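Local coordinates for protein LigF (Sphingobium sp. SYK-6, PDB 4XT0) that cleaves beta-aryl ether bonds in lignin-derived compounds as a glutathione-dependent beta-etherase of the glutathione S-transferase superfamily, at residues 18-23 against 72-77; 24-29 against 84-89. All blocks are in the same frame, centred on the assembly; numbering follows the deposited sequence.

Contact 1: residues 18-23 against 72-77; sequences LKPLAT and VICEYL
Thr23 presents both branches of its side chain to the helix of residues 72-77. Its CB lies 4.2 Å from Cys74 SG, the start of a fork in which the hydroxyl and the methyl take different partners. OG1 sits beside the backbone N (chi1 -59°), a torsion that turns it back along its own helix to donate a hydrogen bond of 2.9 Å to Lys19 O. It arrives above that carbonyl's plane, while Thr23 N reaches the same oxygen from the opposite face, so two donors grip one acceptor. OG1 also lies 3.3 Å from Cys74 SG. The other branch, CG2, runs across Leu77 at an angle and meets its CD1 at 3.9 Å and its CB at nearly the same range.

Helices 15-26 and 70-80, which carry these residues, belong to the thioredoxin-like N-terminal domain of the glutathione S-transferase fold; the axes of segments 18-23 and 72-77 come within 8.8 Å at 20°, nearly parallel. Cys74 SG lies between the two helices, 3.4 Å from Lys19 C and against Lys19 CB.

At Pro20, whose N has no bond to the preceding turn and marks a kink, ring atom CB presses on Ile73 CG2 at 3.6 Å. Lys19 leads its extended chain away from this apolar seam to a salt bridge with Asp107 and a hydrogen bond with Ser70, a residue of the glutathione pocket.

Contact 2: residues 24-29 against 84-89; sequences LYEKGL and SGNSLR
Lys27 NZ is gripped from several directions by the 84-89 loop and its surroundings. It donates to Ser84 O at 2.9 Å, lying in the plane of that carbonyl, and more weakly to Asn86 O at 3.3 Å; a salt bridge to Glu78 supplies the charged partner. The chain bends at its last two torsions, and this double turn brings the ammonium between the carbonyls of Ser84 and Asn86. The same Glu78 oxygen accepts from Leu88 N, so one carboxylate helps hold both the lysine and the loop. Lower on the same side chain, CG rests 3.8 Å from Leu88 CD1, a methyl that also touches Glu26 CB.

A second polar pairing joins Glu26 to Asn86, through both backbone and side chain. Asn86 N donates to Glu26 O at 3.2 Å, at an angle of 152° at the hydrogen. The amide ND2 gives a 2.9 Å bond to Glu26 OE1, approaching nearly in line with the carboxylate C-O bond; yet the bond is bent at the hydrogen, the oxygen sits somewhat out of the amide plane, and the carboxylate and amide planes are turned 51° apart. The other carboxylate oxygen, OE2, is held by a salt bridge to Arg236.

Gly28 closes the helix with positive phi in a Schellman motif. Close by, the loop's Gly85, also at positive phi, brings its CA to 3.5 Å from Lys27 O in a CH···O contact. The C-terminal end of helix 15-26 is thus bound to the loop running from helix 70-80 to helix 93-121, with helix 237-244 packing against Glu26 and helix 195-204 against Leu88.

How the contacts relate
Helix 15-26 serves both contacts: contact 1 uses its middle turns, contact 2 its C-terminal end. The first is wholly buried and joins two helices through apolar groups and a thiol, with no clear hydrogen bond between them. The second lies farther from the centre of the chain, is partly exposed, and depends on side-chain and backbone hydrogen bonds to a loop without regular structure. Their centres are 10 Å apart and the two meet directly: Leu77 packs on Leu24, Thr23 on Leu88, and Glu75 forms a salt bridge with Arg89. One helix is therefore held mainly by apolar packing at its middle, and by polar bonds with some apolar contact from Leu88 at its end.

Contact 1: residues 18-23 against 72-77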
ATOM      1  N   LEU A  18       6.075 -15.476  -1.053  1.00 22.22           N
ATOM      2  CA  LEU A  18       5.070 -16.436  -1.492  1.00 20.35           C
ATOM      3  C   LEU A  18       4.181 -15.889  -2.626  1.00 22.80           C
ATOM      4  O   LEU A  18       3.754 -16.652  -3.487  1.00 27.29           O
ATOM      5  CB  LEU A  18       4.202 -16.887  -0.298  1.00 20.68           C
ATOM      6  CG  LEU A  18       3.142 -17.965  -0.601  1.00 21.98           C
ATOM      7  CD1 LEU A  18       2.934 -18.905   0.590  1.00 22.87           C
ATOM      8  CD2 LEU A  18       1.803 -17.345  -1.007  1.00 22.46           C
ATOM      9  N   LYS A  19       3.911 -14.583  -2.631  1.00 18.77           N
ATOM     10  CA  LYS A  19       2.947 -14.010  -3.572  1.00 19.65           C
ATOM     11  C   LYS A  19       3.351 -14.288  -5.031  1.00 17.06           C
ATOM     12  O   LYS A  19       2.600 -14.956  -5.741  1.00 15.45           O
ATOM     13  CB  LYS A  19       2.756 -12.502  -3.329  1.00 16.82           C
ATOM     14  CG  LYS A  19       2.386 -12.102  -1.871  1.00 19.49           C
ATOM     15  CD  LYS A  19       2.082 -10.587  -1.803  1.00 19.77           C
ATOM     16  CE  LYS A  19       2.068 -10.020  -0.375  1.00 22.17           C
ATOM     17  NZ  LYS A  19       2.034  -8.513  -0.399  1.00 21.00           N
ATOM     18  N   PRO A  20       4.546 -13.820  -5.484  1.00 18.11           N
ATOM     19  CA  PRO A  20       4.830 -14.167  -6.894  1.00 14.81           C
ATOM     20  C   PRO A  20       5.164 -15.641  -7.125  1.00 23.97           C
ATOM     21  O   PRO A  20       5.000 -16.146  -8.247  1.00 17.02           O
ATOM     22  CB  PRO A  20       6.040 -13.275  -7.248  1.00 13.55           C
ATOM     23  CG  PRO A  20       6.737 -13.027  -5.932  1.00 20.63           C
ATOM     24  CD  PRO A  20       5.620 -13.002  -4.881  1.00 23.68           C
ATOM     25  N   LEU A  21       5.617 -16.334  -6.089  1.00 19.32           N
ATOM     26  CA  LEU A  21       5.926 -17.748  -6.224  1.00 23.63           C
ATOM     27  C   LEU A  21       4.643 -18.524  -6.525  1.00 22.40           C
ATOM     28  O   LEU A  21       4.592 -19.326  -7.463  1.00 23.16           O
ATOM     29  CB  LEU A  21       6.618 -18.259  -4.954  1.00 24.98           C
ATOM     30  CG  LEU A  21       7.467 -19.532  -4.986  1.00 37.14           C
ATOM     31  CD1 LEU A  21       8.609 -19.413  -5.978  1.00 35.03           C
ATOM     32  CD2 LEU A  21       8.000 -19.858  -3.580  1.00 36.23           C
ATOM     33  N   ALA A  22       3.598 -18.279  -5.731  1.00 18.70           N
ATOM     34  CA  ALA A  22       2.301 -18.929  -5.952  1.00 21.23           C
ATOM     35  C   ALA A  22       1.711 -18.530  -7.324  1.00 20.42           C
ATOM     36  O   ALA A  22       1.159 -19.358  -8.039  1.00 20.46           O
ATOM     37  CB  ALA A  22       1.325 -18.574  -4.818  1.00 16.83           C
ATOM     38  N   THR A  23       1.843 -17.259  -7.684  1.00 19.13           N
ATOM     39  CA  THR A  23       1.353 -16.774  -8.976  1.00 17.47           C
ATOM     40  C   THR A  23       2.009 -17.535 -10.138  1.00 16.38           C
ATOM     41  O   THR A  23       1.327 -17.979 -11.050  1.00 18.28           O
ATOM     42  CB  THR A  23       1.593 -15.259  -9.109  1.00 17.45           C
ATOM     43  OG1 THR A  23       0.913 -14.591  -8.040  1.00 16.63           O
ATOM     44  CG2 THR A  23       1.064 -14.705 -10.459  1.00 12.54           C
ATOM     45  N   VAL A  72       3.257  -6.009  -6.995  1.00 14.81           N
ATOM     46  CA  VAL A  72       3.466  -5.509  -8.350  1.00 15.72           C
ATOM     47  C   VAL A  72       3.905  -6.638  -9.304  1.00 15.84           C
ATOM     48  O   VAL A  72       3.488  -6.700 -10.462  1.00 15.38           O
ATOM     49  CB  VAL A  72       4.512  -4.360  -8.331  1.00 15.27           C
ATOM     50  CG1 VAL A  72       4.957  -3.944  -9.751  1.00 11.97           C
ATOM     51  CG2 VAL A  72       3.951  -3.137  -7.548  1.00 11.83           C
ATOM     52  N   ILE A  73       4.762  -7.521  -8.807  1.00 14.99           N
ATOM     53  CA  ILE A  73       5.221  -8.638  -9.599  1.00 16.59           C
ATOM     54  C   ILE A  73       4.036  -9.518 -10.023  1.00 11.81           C
ATOM     55  O   ILE A  73       3.977  -9.963 -11.161  1.00 17.71           O
ATOM     56  CB  ILE A  73       6.255  -9.505  -8.818  1.00 14.31           C
ATOM     57  CG1 ILE A  73       7.513  -8.693  -8.471  1.00 12.84           C
ATOM     58  CG2 ILE A  73       6.640 -10.724  -9.655  1.00 12.79           C
ATOM     59  CD1 ILE A  73       8.406  -9.380  -7.381  1.00 18.66           C
ATOM     60  N   CYS A  74       3.108  -9.780  -9.106  1.00 10.03           N
ATOM     61  CA  CYS A  74       1.953 -10.623  -9.443  1.00 16.85           C
ATOM     62  C   CYS A  74       1.115  -9.952 -10.525  1.00 16.49           C
ATOM     63  O   CYS A  74       0.735 -10.604 -11.493  1.00 13.57           O
ATOM     64  CB  CYS A  74       1.082 -10.909  -8.208  1.00 15.16           C
ATOM     65  SG  CYS A  74       1.961 -11.740  -6.850  1.00 19.80           S
ATOM     66  N   GLU A  75       0.852  -8.650 -10.372  1.00  9.19           N
ATOM     67  CA  GLU A  75       0.086  -7.913 -11.388  1.00 13.89           C
ATOM     68  C   GLU A  75       0.842  -7.885 -12.713  1.00 14.26           C
ATOM     69  O   GLU A  75       0.235  -8.020 -13.775  1.00 16.38           O
ATOM     70  CB  GLU A  75      -0.236  -6.483 -10.921  1.00 13.20           C
ATOM     71  CG  GLU A  75      -1.242  -6.412  -9.742  1.00 16.47           C
ATOM     72  CD  GLU A  75      -2.517  -5.654 -10.096  1.00 18.44           C
ATOM     73  OE1 GLU A  75      -2.977  -5.759 -11.250  1.00 13.41           O
ATOM     74  OE2 GLU A  75      -3.062  -4.956  -9.219  1.00 20.19           O
ATOM     75  N   TYR A  76       2.165  -7.734 -12.646  1.00 13.97           N
ATOM     76  CA  TYR A  76       3.012  -7.802 -13.833  1.00 16.53           C
ATOM     77  C   TYR A  76       2.856  -9.135 -14.561  1.00 14.97           C
ATOM     78  O   TYR A  76       2.770  -9.171 -15.785  1.00 14.33           O
ATOM     79  CB  TYR A  76       4.489  -7.581 -13.456  1.00 12.67           C
ATOM     80  CG  TYR A  76       5.456  -7.741 -14.628  1.00 13.29           C
ATOM     81  CD1 TYR A  76       5.650  -6.709 -15.535  1.00 12.25           C
ATOM     82  CD2 TYR A  76       6.193  -8.918 -14.801  1.00 13.35           C
ATOM     83  CE1 TYR A  76       6.551  -6.832 -16.608  1.00 14.94           C
ATOM     84  CE2 TYR A  76       7.096  -9.062 -15.869  1.00 13.17           C
ATOM     85  CZ  TYR A  76       7.272  -8.010 -16.763  1.00 20.52           C
ATOM     86  OH  TYR A  76       8.154  -8.123 -17.820  1.00 17.66           O
ATOM     87  N   LEU A  77       2.801 -10.236 -13.816  1.00 12.12           N
ATOM     88  CA  LEU A  77       2.707 -11.557 -14.446  1.00 15.09           C
ATOM     89  C   LEU A  77       1.347 -11.732 -15.130  1.00 10.78           C
ATOM     90  O   LEU A  77       1.228 -12.379 -16.177  1.00 13.08           O
ATOM     91  CB  LEU A  77       2.947 -12.659 -13.398  1.00 12.42           C
ATOM     92  CG  LEU A  77       4.414 -12.737 -12.940  1.00 16.61           C
ATOM     93  CD1 LEU A  77       4.565 -13.639 -11.725  1.00 13.70           C
ATOM     94  CD2 LEU A  77       5.332 -13.220 -14.075  1.00 13.41           C
TER

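Contact 2: residues 24-29 against 84-89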
ATOM      1  N   LEU A  24       3.327 -17.716 -10.071  1.00 18.38           N
ATOM      2  CA  LEU A  24       4.069 -18.422 -11.113  1.00 18.93           C
ATOM      3  C   LEU A  24       3.598 -19.872 -11.265  1.00 24.46           C
ATOM      4  O   LEU A  24       3.387 -20.356 -12.382  1.00 22.15           O
ATOM      5  CB  LEU A  24       5.582 -18.382 -10.807  1.00 20.42           C
ATOM      6  CG  LEU A  24       6.239 -17.003 -10.992  1.00 21.19           C
ATOM      7  CD1 LEU A  24       7.543 -16.911 -10.188  1.00 15.96           C
ATOM      8  CD2 LEU A  24       6.459 -16.706 -12.490  1.00 17.58           C
ATOM      9  N   TYR A  25       3.425 -20.565 -10.144  1.00 17.81           N
ATOM     10  CA  TYR A  25       2.971 -21.957 -10.194  1.00 19.37           C
ATOM     11  C   TYR A  25       1.515 -22.057 -10.623  1.00 21.40           C
ATOM     12  O   TYR A  25       1.135 -22.986 -11.311  1.00 20.60           O
ATOM     13  CB  TYR A  25       3.132 -22.643  -8.835  1.00 22.81           C
ATOM     14  CG  TYR A  25       4.535 -23.097  -8.526  1.00 24.17           C
ATOM     15  CD1 TYR A  25       5.026 -24.292  -9.036  1.00 32.01           C
ATOM     16  CD2 TYR A  25       5.368 -22.334  -7.708  1.00 21.06           C
ATOM     17  CE1 TYR A  25       6.313 -24.713  -8.752  1.00 37.94           C
ATOM     18  CE2 TYR A  25       6.657 -22.740  -7.424  1.00 23.80           C
ATOM     19  CZ  TYR A  25       7.124 -23.933  -7.948  1.00 34.30           C
ATOM     20  OH  TYR A  25       8.399 -24.352  -7.656  1.00 31.79           O
ATOM     21  N   GLU A  26       0.686 -21.106 -10.203  1.00 17.54           N
ATOM     22  CA  GLU A  26      -0.730 -21.168 -10.584  1.00 24.80           C
ATOM     23  C   GLU A  26      -0.891 -20.956 -12.083  1.00 20.07           C
ATOM     24  O   GLU A  26      -1.812 -21.498 -12.706  1.00 20.37           O
ATOM     25  CB  GLU A  26      -1.558 -20.135  -9.816  1.00 17.38           C
ATOM     26  CG  GLU A  26      -1.736 -20.459  -8.339  1.00 20.54           C
ATOM     27  CD  GLU A  26      -2.845 -21.475  -8.059  1.00 24.13           C
ATOM     28  OE1 GLU A  26      -3.427 -22.047  -9.015  1.00 24.81           O
ATOM     29  OE2 GLU A  26      -3.122 -21.721  -6.862  1.00 26.96           O
ATOM     30  N   LYS A  27       0.016 -20.176 -12.670  1.00 17.10           N
ATOM     31  CA  LYS A  27      -0.086 -19.863 -14.102  1.00 18.53           C
ATOM     32  C   LYS A  27       0.705 -20.847 -14.963  1.00 25.97           C
ATOM     33  O   LYS A  27       0.718 -20.757 -16.197  1.00 21.82           O
ATOM     34  CB  LYS A  27       0.363 -18.417 -14.339  1.00 19.59           C
ATOM     35  CG  LYS A  27      -0.591 -17.427 -13.647  1.00 16.76           C
ATOM     36  CD  LYS A  27      -0.256 -15.963 -13.988  1.00 13.92           C
ATOM     37  CE  LYS A  27      -0.581 -15.636 -15.437  1.00 20.50           C
ATOM     38  NZ  LYS A  27      -2.006 -15.951 -15.808  1.00 15.89           N
ATOM     39  N   GLY A  28       1.333 -21.813 -14.304  1.00 20.83           N
ATOM     40  CA  GLY A  28       2.065 -22.858 -14.999  1.00 25.82           C
ATOM     41  C   GLY A  28       3.285 -22.314 -15.717  1.00 22.16           C
ATOM     42  O   GLY A  28       3.777 -22.924 -16.656  1.00 24.69           O
ATOM     43  N   LEU A  29       3.779 -21.171 -15.266  1.00 22.96           N
ATOM     44  CA  LEU A  29       4.914 -20.522 -15.918  1.00 28.20           C
ATOM     45  C   LEU A  29       6.233 -21.189 -15.549  1.00 31.77           C
ATOM     46  O   LEU A  29       6.493 -21.462 -14.378  1.00 28.08           O
ATOM     47  CB  LEU A  29       4.964 -19.037 -15.548  1.00 22.85           C
ATOM     48  CG  LEU A  29       3.864 -18.189 -16.196  1.00 21.79           C
ATOM     49  CD1 LEU A  29       3.788 -16.812 -15.578  1.00 22.44           C
ATOM     50  CD2 LEU A  29       4.117 -18.075 -17.700  1.00 21.11           C
ATOM     51  N   SER A  84      -1.865 -17.577 -19.676  1.00 21.47           N
ATOM     52  CA  SER A  84      -1.113 -18.732 -19.174  1.00 23.80           C
ATOM     53  C   SER A  84      -1.744 -19.320 -17.919  1.00 22.14           C
ATOM     54  O   SER A  84      -1.844 -18.631 -16.908  1.00 17.33           O
ATOM     55  CB  SER A  84       0.334 -18.354 -18.855  1.00 23.08           C
ATOM     56  OG  SER A  84       0.985 -17.830 -19.995  1.00 31.26           O
ATOM     57  N   GLY A  85      -2.160 -20.585 -17.996  1.00 21.22           N
ATOM     58  CA  GLY A  85      -2.701 -21.307 -16.854  1.00 25.55           C
ATOM     59  C   GLY A  85      -3.863 -20.587 -16.184  1.00 27.24           C
ATOM     60  O   GLY A  85      -4.630 -19.890 -16.849  1.00 24.61           O
ATOM     61  N   ASN A  86      -3.973 -20.720 -14.862  1.00 26.16           N
ATOM     62  CA  ASN A  86      -5.090 -20.109 -14.130  1.00 21.35           C
ATOM     63  C   ASN A  86      -5.124 -18.579 -14.243  1.00 18.67           C
ATOM     64  O   ASN A  86      -4.087 -17.898 -14.175  1.00 18.16           O
ATOM     65  CB  ASN A  86      -5.045 -20.531 -12.657  1.00 21.28           C
ATOM     66  CG  ASN A  86      -5.351 -22.003 -12.473  1.00 25.94           C
ATOM     67  OD1 ASN A  86      -6.199 -22.545 -13.161  1.00 35.11           O
ATOM     68  ND2 ASN A  86      -4.652 -22.659 -11.550  1.00 26.04           N
ATOM     69  N   SER A  87      -6.315 -18.032 -14.456  1.00 16.18           N
ATOM     70  CA  SER A  87      -6.464 -16.579 -14.535  1.00 16.91           C
ATOM     71  C   SER A  87      -6.689 -15.970 -13.142  1.00 19.51           C
ATOM     72  O   SER A  87      -7.647 -16.332 -12.455  1.00 19.72           O
ATOM     73  CB  SER A  87      -7.623 -16.225 -15.463  1.00 21.55           C
ATOM     74  OG  SER A  87      -7.837 -14.825 -15.437  1.00 25.69           O
ATOM     75  N   LEU A  88      -5.807 -15.068 -12.706  1.00 17.46           N
ATOM     76  CA  LEU A  88      -5.788 -14.704 -11.279  1.00 13.20           C
ATOM     77  C   LEU A  88      -6.300 -13.291 -11.001  1.00 17.10           C
ATOM     78  O   LEU A  88      -6.243 -12.825  -9.872  1.00 13.21           O
ATOM     79  CB  LEU A  88      -4.372 -14.867 -10.700  1.00 15.01           C
ATOM     80  CG  LEU A  88      -3.788 -16.292 -10.799  1.00 15.81           C
ATOM     81  CD1 LEU A  88      -2.301 -16.360 -10.398  1.00 13.43           C
ATOM     82  CD2 LEU A  88      -4.602 -17.257  -9.958  1.00 14.45           C
ATOM     83  N   ARG A  89      -6.814 -12.611 -12.025  1.00 13.51           N
ATOM     84  CA  ARG A  89      -7.569 -11.367 -11.786  1.00 17.29           C
ATOM     85  C   ARG A  89      -8.924 -11.487 -12.443  1.00 13.47           C
ATOM     86  O   ARG A  89      -9.021 -11.999 -13.551  1.00 16.77           O
ATOM     87  CB  ARG A  89      -6.852 -10.129 -12.345  1.00 16.12           C
ATOM     88  CG  ARG A  89      -5.475  -9.827 -11.773  1.00 16.92           C
ATOM     89  CD  ARG A  89      -4.993  -8.432 -12.279  1.00 15.46           C
ATOM     90  NE  ARG A  89      -4.825  -8.422 -13.727  1.00 15.61           N
ATOM     91  CZ  ARG A  89      -3.872  -7.763 -14.394  1.00 16.34           C
ATOM     92  NH1 ARG A  89      -2.964  -7.032 -13.754  1.00 14.86           N
ATOM     93  NH2 ARG A  89      -3.826  -7.850 -15.716  1.00 10.34           N
TER